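Local coordinates for ABC transporter, ATP binding protein (PDB 1OXX) that hydrolyses ATP to energise glucose uptake, as the nucleotide-binding subunit of an archaeal ABC transporter, at residues A[2-13]-A[55-65]; A[28-38]-A[187-198]. The protein carries 1 engineered substitution. All blocks are in the same frame, centred on the assembly; numbering follows the deposited sequence.

Overall arrangement
The chain starts in contact 1: strand 4-13 later receives 61-64 as an antiparallel neighbour, closing a loop that holds strands 18-28 and 33-37 and helix 41-52. Contact 2 opens inside that loop, at 28-38, and closes only at 187-198, after 148 intervening residues. The two contacts therefore cross rather than nest. Contact 1 belongs to the antiparallel sheet of the ABC-ATPase domain, contact 2 to its mixed, mostly parallel sheet. Their centres are about 17 Å apart, yet they touch: Arg3 NH2 forms a salt bridge with Glu29 OE2 at 2.5 Å, and Val2 O probably accepts a hydrogen bond from Thr193 OG1 at 2.7 Å.

Contact 1. Residues A[2-13]-A[55-65]; sequences VRIIVKNVSKVF and DVPSTGELYFD
Ile4 and Phe64 face each other in a non-hydrogen-bonded pair of the antiparallel beta sheet of the ABC-ATPase domain. Strands 4-7 and 61-64 run antiparallel, with axes 4.8 Å apart. In one of its two conformers, Ile4 turns CD1 over one face of the Phe64 ring, 3.5 Å from its centroid and 11° off the normal, a CH-pi contact. Both torsions of Ile4 matter here: CG1 lies beside the backbone N, and chi2 of -61° folds CD1 back toward the ring. In the same conformer the CG2 branch meets Leu62 CD1, which also packs against Val6 CG2. On the opposite face of the sheet, Ile5 CB lies against Tyr63 CB, and Ile5 O sits at the tyrosine ring edge. Beyond Ile4, Arg3 N meets Asp65 OD1 at 2.9 Å, on the syn side but tilted well out of the carboxylate plane.

The pairing slips by one residue between Lys7 and Ser10. Farther along, Ser58 and Thr59 both face Ser10 in a classic beta bulge. Ser58 OG then accepts a nearly straight bond from Val12 N at 3.0 Å. A water joins Asn8 O, Ser10 OG and Thr59 OG1; Ser10 OG also bonds Asn23.

Lys11 leaves the strand with CG trans to the backbone N (chi1 -179°) and a bend at chi2. Its extended end reaches Val56 O and lies close to Thr46, an inferred ATP-binding residue. Asp55 OD1 takes two donors from one face of its carboxylate plane: Lys11 NZ at 3.0 Å, in a salt bridge, and Val56 N at 2.7 Å.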
# COMPACT_ATOMS: atom_id res chain seq x y z
N VAL A 2 16.87 11.75 5.96
CA VAL A 2 17.38 10.87 7.00
C VAL A 2 17.37 9.41 6.56
O VAL A 2 16.45 8.97 5.89
CB VAL A 2 16.53 11.02 8.26
CG1 VAL A 2 15.07 10.66 7.96
CG2 VAL A 2 17.08 10.20 9.42
N ARG A 3 18.41 8.68 6.93
CA ARG A 3 18.49 7.25 6.67
C ARG A 3 17.87 6.51 7.85
O ARG A 3 18.14 6.84 8.99
CB ARG A 3 19.95 6.82 6.62
CG ARG A 3 20.71 7.06 5.36
CD ARG A 3 21.99 6.20 5.30
NE ARG A 3 21.81 4.94 4.58
CZ ARG A 3 22.12 3.73 5.04
NH1 ARG A 3 22.62 3.57 6.26
NH2 ARG A 3 21.91 2.66 4.28
N ILE A 4 17.08 5.48 7.58
CA ILE A 4 16.48 4.70 8.65
C ILE A 4 16.99 3.27 8.59
O ILE A 4 16.79 2.58 7.57
CB ILE A 4 14.96 4.71 8.56
CG1 ILE A 4 14.42 6.14 8.44
CG2 ILE A 4 14.35 4.00 9.77
CD1 ILE A 4 14.75 7.04 9.60
N ILE A 5 17.62 2.81 9.66
CA ILE A 5 18.08 1.44 9.76
C ILE A 5 17.21 0.73 10.77
O ILE A 5 17.19 1.09 11.94
CB ILE A 5 19.56 1.31 10.22
CG1 ILE A 5 20.50 1.87 9.17
CG2 ILE A 5 19.89 -0.16 10.50
CD1 ILE A 5 21.97 1.71 9.55
N VAL A 6 16.47 -0.27 10.28
CA VAL A 6 15.62 -1.14 11.08
C VAL A 6 16.41 -2.44 11.22
O VAL A 6 16.58 -3.13 10.22
CB VAL A 6 14.29 -1.37 10.37
CG1 VAL A 6 13.37 -2.27 11.20
CG2 VAL A 6 13.60 -0.06 10.08
N LYS A 7 16.90 -2.74 12.41
CA LYS A 7 17.78 -3.89 12.64
C LYS A 7 17.16 -4.95 13.56
O LYS A 7 16.96 -4.71 14.75
CB LYS A 7 19.11 -3.41 13.23
CG LYS A 7 20.17 -4.50 13.29
CD LYS A 7 20.69 -4.81 11.91
CE LYS A 7 21.60 -6.04 11.93
NZ LYS A 7 22.27 -6.25 10.60
N ASN A 8 16.83 -6.10 12.98
CA ASN A 8 16.21 -7.21 13.70
C ASN A 8 15.07 -6.78 14.61
O ASN A 8 14.99 -7.20 15.76
CB ASN A 8 17.26 -7.95 14.54
CG ASN A 8 18.37 -8.50 13.70
OD1 ASN A 8 19.55 -8.32 14.01
ND2 ASN A 8 18.01 -9.20 12.63
N VAL A 9 14.19 -5.94 14.09
CA VAL A 9 13.12 -5.43 14.93
C VAL A 9 11.96 -6.40 15.09
O VAL A 9 11.35 -6.84 14.11
CB VAL A 9 12.61 -4.13 14.41
CG1 VAL A 9 11.26 -3.78 15.01
CG2 VAL A 9 13.68 -3.03 14.68
N SER A 10 11.67 -6.74 16.35
CA SER A 10 10.52 -7.56 16.67
C SER A 10 9.65 -6.82 17.67
O SER A 10 10.12 -5.95 18.40
CB SER A 10 10.98 -8.88 17.27
OG SER A 10 11.70 -9.65 16.33
N LYS A 11 8.37 -7.15 17.69
CA LYS A 11 7.43 -6.53 18.61
C LYS A 11 6.40 -7.59 18.99
O LYS A 11 5.78 -8.21 18.12
CB LYS A 11 6.71 -5.33 17.97
CG LYS A 11 5.75 -4.64 18.92
CD LYS A 11 6.46 -4.08 20.13
CE LYS A 11 5.49 -3.39 21.06
NZ LYS A 11 6.21 -2.85 22.23
N VAL A 12 6.27 -7.83 20.29
CA VAL A 12 5.30 -8.77 20.81
C VAL A 12 4.31 -8.06 21.70
O VAL A 12 4.59 -6.99 22.26
CB VAL A 12 5.97 -9.92 21.60
CG1 VAL A 12 7.06 -10.57 20.77
CG2 VAL A 12 6.51 -9.42 22.92
N PHE A 13 3.12 -8.65 21.79
CA PHE A 13 2.08 -8.21 22.70
C PHE A 13 1.62 -9.43 23.49
O PHE A 13 2.04 -10.56 23.21
CB PHE A 13 0.91 -7.60 21.93
CG PHE A 13 1.25 -6.32 21.22
CD1 PHE A 13 1.38 -6.28 19.85
CD2 PHE A 13 1.45 -5.15 21.93
CE1 PHE A 13 1.70 -5.10 19.19
CE2 PHE A 13 1.77 -3.97 21.28
CZ PHE A 13 1.88 -3.95 19.91
N ASP A 55 5.93 3.82 19.93
CA ASP A 55 6.14 2.50 20.50
C ASP A 55 7.60 2.15 20.27
O ASP A 55 8.33 2.91 19.63
CB ASP A 55 5.21 1.47 19.85
CG ASP A 55 5.01 0.23 20.72
OD1 ASP A 55 5.73 0.05 21.74
OD2 ASP A 55 4.16 -0.63 20.44
N VAL A 56 8.04 1.02 20.82
CA VAL A 56 9.42 0.59 20.70
C VAL A 56 9.53 -0.88 20.34
O VAL A 56 8.61 -1.65 20.61
CB VAL A 56 10.19 0.80 22.02
CG1 VAL A 56 10.29 2.29 22.35
CG2 VAL A 56 9.54 0.04 23.15
N PRO A 57 10.63 -1.27 19.71
CA PRO A 57 10.86 -2.69 19.44
C PRO A 57 10.94 -3.44 20.76
O PRO A 57 11.47 -2.92 21.75
CB PRO A 57 12.23 -2.72 18.76
CG PRO A 57 12.46 -1.32 18.28
CD PRO A 57 11.73 -0.43 19.22
N SER A 58 10.39 -4.65 20.80
CA SER A 58 10.56 -5.53 21.96
C SER A 58 12.02 -5.99 21.98
O SER A 58 12.68 -5.98 23.03
CB SER A 58 9.60 -6.73 21.89
OG SER A 58 8.25 -6.30 21.91
N THR A 59 12.51 -6.40 20.81
CA THR A 59 13.90 -6.72 20.61
C THR A 59 14.33 -6.09 19.30
O THR A 59 13.49 -5.80 18.43
CB THR A 59 14.15 -8.23 20.61
OG1 THR A 59 13.31 -8.85 19.64
CG2 THR A 59 13.73 -8.82 21.93
N GLY A 60 15.63 -5.83 19.18
CA GLY A 60 16.16 -5.17 18.01
C GLY A 60 16.39 -3.68 18.20
O GLY A 60 16.07 -3.10 19.23
N GLU A 61 16.90 -3.05 17.15
CA GLU A 61 17.33 -1.66 17.22
C GLU A 61 16.86 -0.83 16.03
O GLU A 61 16.70 -1.35 14.93
CB GLU A 61 18.86 -1.63 17.28
CG GLU A 61 19.44 -2.42 18.45
CD GLU A 61 19.62 -3.91 18.16
OE1 GLU A 61 20.07 -4.26 17.05
OE2 GLU A 61 19.34 -4.72 19.06
N LEU A 62 16.68 0.46 16.27
CA LEU A 62 16.26 1.40 15.24
C LEU A 62 17.17 2.61 15.26
O LEU A 62 17.38 3.19 16.32
CB LEU A 62 14.82 1.82 15.51
CG LEU A 62 14.20 2.84 14.54
CD1 LEU A 62 14.07 2.24 13.16
CD2 LEU A 62 12.84 3.30 15.04
N TYR A 63 17.73 2.96 14.10
CA TYR A 63 18.64 4.09 13.97
C TYR A 63 18.11 5.11 12.98
O TYR A 63 17.57 4.74 11.94
CB TYR A 63 20.02 3.63 13.46
CG TYR A 63 20.71 2.64 14.36
CD1 TYR A 63 20.39 1.29 14.31
CD2 TYR A 63 21.67 3.05 15.26
CE1 TYR A 63 21.02 0.39 15.12
CE2 TYR A 63 22.31 2.14 16.08
CZ TYR A 63 21.96 0.81 16.00
OH TYR A 63 22.58 -0.13 16.81
N PHE A 64 18.30 6.39 13.29
CA PHE A 64 18.02 7.49 12.36
C PHE A 64 19.40 8.04 12.08
O PHE A 64 20.06 8.53 13.00
CB PHE A 64 17.12 8.56 13.00
CG PHE A 64 15.64 8.24 12.95
CD1 PHE A 64 15.15 6.96 13.07
CD2 PHE A 64 14.73 9.28 12.79
CE1 PHE A 64 13.76 6.72 13.05
CE2 PHE A 64 13.36 9.02 12.74
CZ PHE A 64 12.89 7.74 12.88
N ASP A 65 19.86 7.93 10.84
CA ASP A 65 21.26 8.19 10.51
C ASP A 65 22.08 7.23 11.41
O ASP A 65 21.79 6.03 11.39
CB ASP A 65 21.58 9.67 10.62
CG ASP A 65 20.94 10.47 9.49
OD1 ASP A 65 20.61 9.89 8.42
OD2 ASP A 65 20.74 11.70 9.59
O HOH W 1 22.83 4.95 8.45
O HOH W 2 14.31 -9.13 17.24

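Contact 2. Residues A[28-38]-A[187-198]; sequences IENGERFGILG and QSRLGVTLLVVS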
# COMPACT_ATOMS: atom_id res chain seq x y z
N ILE A 28 16.41 2.03 4.88
CA ILE A 28 15.73 3.04 4.05
C ILE A 28 16.67 4.21 3.85
O ILE A 28 17.19 4.76 4.81
CB ILE A 28 14.43 3.51 4.75
CG1 ILE A 28 13.49 2.32 4.94
CG2 ILE A 28 13.74 4.58 3.93
CD1 ILE A 28 12.25 2.63 5.75
N GLU A 29 16.91 4.57 2.60
CA GLU A 29 17.88 5.60 2.28
C GLU A 29 17.33 7.00 2.42
O GLU A 29 16.12 7.23 2.43
CB GLU A 29 18.41 5.38 0.86
CG GLU A 29 19.18 4.07 0.70
CD GLU A 29 20.38 3.96 1.62
OE1 GLU A 29 21.02 4.99 1.91
OE2 GLU A 29 20.70 2.83 2.07
N ASN A 30 18.25 7.95 2.57
CA ASN A 30 17.91 9.34 2.68
C ASN A 30 17.10 9.78 1.47
O ASN A 30 17.53 9.62 0.32
CB ASN A 30 19.22 10.14 2.77
CG ASN A 30 19.02 11.63 2.90
OD1 ASN A 30 19.61 12.27 3.76
ND2 ASN A 30 18.20 12.19 2.02
N GLY A 31 15.91 10.32 1.73
CA GLY A 31 15.05 10.85 0.69
C GLY A 31 14.25 9.81 -0.07
O GLY A 31 13.55 10.13 -1.04
N GLU A 32 14.36 8.56 0.36
CA GLU A 32 13.64 7.49 -0.31
C GLU A 32 12.15 7.50 0.02
O GLU A 32 11.76 7.89 1.11
CB GLU A 32 14.26 6.13 0.05
CG GLU A 32 13.64 4.95 -0.71
CD GLU A 32 14.38 3.64 -0.51
OE1 GLU A 32 15.01 3.45 0.55
OE2 GLU A 32 14.34 2.78 -1.43
N ARG A 33 11.32 7.12 -0.95
CA ARG A 33 9.90 6.93 -0.79
C ARG A 33 9.68 5.43 -0.64
O ARG A 33 9.79 4.67 -1.62
CB ARG A 33 9.14 7.49 -2.00
CG ARG A 33 9.32 8.99 -2.19
CD ARG A 33 8.65 9.56 -3.43
NE ARG A 33 8.33 8.53 -4.42
CZ ARG A 33 7.66 8.75 -5.55
NH1 ARG A 33 7.26 9.98 -5.85
NH2 ARG A 33 7.41 7.75 -6.38
N PHE A 34 9.46 5.00 0.59
CA PHE A 34 9.30 3.61 0.94
C PHE A 34 7.89 3.31 1.38
O PHE A 34 7.29 4.06 2.14
CB PHE A 34 10.28 3.21 2.04
CG PHE A 34 10.47 1.74 2.18
CD1 PHE A 34 11.44 1.09 1.44
CD2 PHE A 34 9.71 1.00 3.05
CE1 PHE A 34 11.62 -0.25 1.56
CE2 PHE A 34 9.89 -0.36 3.17
CZ PHE A 34 10.85 -0.98 2.42
N GLY A 35 7.35 2.20 0.91
CA GLY A 35 6.04 1.78 1.33
C GLY A 35 6.02 0.42 2.00
O GLY A 35 6.90 -0.41 1.78
N ILE A 36 4.99 0.19 2.82
CA ILE A 36 4.73 -1.11 3.39
C ILE A 36 3.28 -1.51 3.06
O ILE A 36 2.34 -0.73 3.28
CB ILE A 36 4.94 -1.12 4.93
CG1 ILE A 36 6.39 -0.79 5.32
CG2 ILE A 36 4.54 -2.44 5.50
CD1 ILE A 36 7.34 -1.94 5.15
N LEU A 37 3.13 -2.71 2.50
CA LEU A 37 1.85 -3.34 2.21
C LEU A 37 1.72 -4.60 3.06
O LEU A 37 2.73 -5.24 3.35
CB LEU A 37 1.79 -3.80 0.75
CG LEU A 37 1.60 -2.68 -0.28
CD1 LEU A 37 1.80 -3.20 -1.70
CD2 LEU A 37 0.27 -1.95 -0.15
N GLY A 38 0.49 -4.99 3.45
CA GLY A 38 0.27 -6.22 4.20
C GLY A 38 -1.16 -6.44 4.67
O GLY A 38 -1.93 -5.49 4.69
N GLN A 187 6.86 15.84 -1.14
CA GLN A 187 8.08 15.07 -0.95
C GLN A 187 9.17 15.56 -1.88
O GLN A 187 10.33 15.69 -1.46
CB GLN A 187 7.81 13.57 -1.16
CG GLN A 187 8.97 12.68 -0.72
CD GLN A 187 10.12 12.66 -1.72
OE1 GLN A 187 9.90 12.77 -2.93
NE2 GLN A 187 11.35 12.49 -1.22
N SER A 188 8.83 15.84 -3.13
CA SER A 188 9.81 16.32 -4.10
C SER A 188 10.41 17.64 -3.69
O SER A 188 11.64 17.84 -3.78
CB SER A 188 9.14 16.50 -5.47
OG SER A 188 10.11 16.87 -6.44
N ARG A 189 9.55 18.55 -3.24
CA ARG A 189 9.94 19.89 -2.84
C ARG A 189 10.83 19.90 -1.60
O ARG A 189 11.78 20.66 -1.53
CB ARG A 189 8.67 20.71 -2.57
CG ARG A 189 8.92 22.09 -2.06
CD ARG A 189 7.68 22.97 -2.15
NE ARG A 189 6.59 22.44 -1.33
CZ ARG A 189 6.58 22.49 -0.02
NH1 ARG A 189 7.61 23.02 0.62
NH2 ARG A 189 5.56 22.00 0.67
N LEU A 190 10.52 19.04 -0.63
CA LEU A 190 11.27 19.02 0.61
C LEU A 190 12.41 18.01 0.65
O LEU A 190 13.36 18.20 1.42
CB LEU A 190 10.31 18.71 1.77
CG LEU A 190 9.21 19.74 2.04
CD1 LEU A 190 8.32 19.31 3.17
CD2 LEU A 190 9.81 21.10 2.40
N GLY A 191 12.32 16.95 -0.15
CA GLY A 191 13.34 15.92 -0.18
C GLY A 191 13.34 15.03 1.04
O GLY A 191 14.31 14.32 1.29
N VAL A 192 12.25 15.05 1.80
CA VAL A 192 12.15 14.24 3.01
C VAL A 192 12.11 12.75 2.67
O VAL A 192 11.59 12.35 1.65
CB VAL A 192 10.88 14.54 3.83
CG1 VAL A 192 10.93 15.94 4.45
CG2 VAL A 192 9.65 14.39 2.99
N THR A 193 12.65 11.93 3.56
CA THR A 193 12.41 10.51 3.50
C THR A 193 10.92 10.35 3.76
O THR A 193 10.31 11.09 4.55
CB THR A 193 13.25 9.82 4.55
OG1 THR A 193 14.64 10.09 4.31
CG2 THR A 193 13.10 8.28 4.50
N LEU A 194 10.31 9.35 3.12
CA LEU A 194 8.88 9.17 3.26
C LEU A 194 8.58 7.70 3.46
O LEU A 194 9.11 6.85 2.73
CB LEU A 194 8.18 9.68 2.00
CG LEU A 194 6.66 9.55 2.03
CD1 LEU A 194 6.01 10.54 1.10
CD2 LEU A 194 6.26 8.13 1.68
N LEU A 195 7.71 7.39 4.41
CA LEU A 195 7.28 6.02 4.65
C LEU A 195 5.76 6.05 4.66
O LEU A 195 5.15 6.80 5.43
CB LEU A 195 7.79 5.48 5.98
CG LEU A 195 7.30 4.08 6.40
CD1 LEU A 195 7.78 3.01 5.47
CD2 LEU A 195 7.73 3.76 7.84
N VAL A 196 5.16 5.22 3.82
CA VAL A 196 3.70 5.14 3.75
C VAL A 196 3.30 3.70 3.97
O VAL A 196 3.89 2.78 3.40
CB VAL A 196 3.16 5.65 2.41
CG1 VAL A 196 3.77 4.89 1.26
CG2 VAL A 196 1.62 5.55 2.35
N VAL A 197 2.33 3.49 4.85
CA VAL A 197 1.77 2.16 5.04
C VAL A 197 0.30 2.23 4.68
O VAL A 197 -0.39 3.20 5.00
CB VAL A 197 1.97 1.59 6.47
CG1 VAL A 197 3.42 1.72 6.89
CG2 VAL A 197 1.06 2.27 7.46
N SER A 198 -0.21 1.19 4.01
CA SER A 198 -1.58 1.19 3.56
C SER A 198 -2.03 -0.21 3.19
O SER A 198 -1.19 -1.08 2.96
CB SER A 198 -1.74 2.08 2.31
OG SER A 198 -3.08 2.19 1.88
O HOH W 3 7.80 12.55 -4.85
O HOH W 4 -1.63 -3.41 2.44
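Leu195 CD1 meets the edge of the Phe34 ring, 3.7 Å from CD2. The two side chains lie alongside each other and point the same way. The same methyl touches Ile36 CG1, while Val197 CG1 packs on Ile36 CB at 3.8 Å. On the other face, one of two Arg33 conformers crosses Gln187, with CD 3.5 Å from OE1. Its guanidinium is nearly perpendicular to the amide plane, at 78°. A water links its NH1 to Gln187 OE1, and Arg33 NH2 forms a salt bridge with Asp209.

These side chains flank the parallel strands 33-37 and 193-198, adjacent in the core sheet of a P-loop NTPase. Phe34 N bonds Leu194 O and Ile36 N bonds Val196 O. Strand 33-37 leads into the Walker A loop, and helix 41-52 packs on Ile36 and Leu195.

At the entry, the type II turn from Glu29 to Glu32 presents Gly31 N to Thr193 OG1 at 2.9 Å, an oxygen that also bonds Val2 O. Gln187 is held by its own segment: the bend at chi2 (-78°) brings NE2 within 2.9 Å of Val192 O, which lies in the amide plane although NE2 is tilted from the carbonyl plane. At the far end, Lys44 NZ bonds Gly38 O.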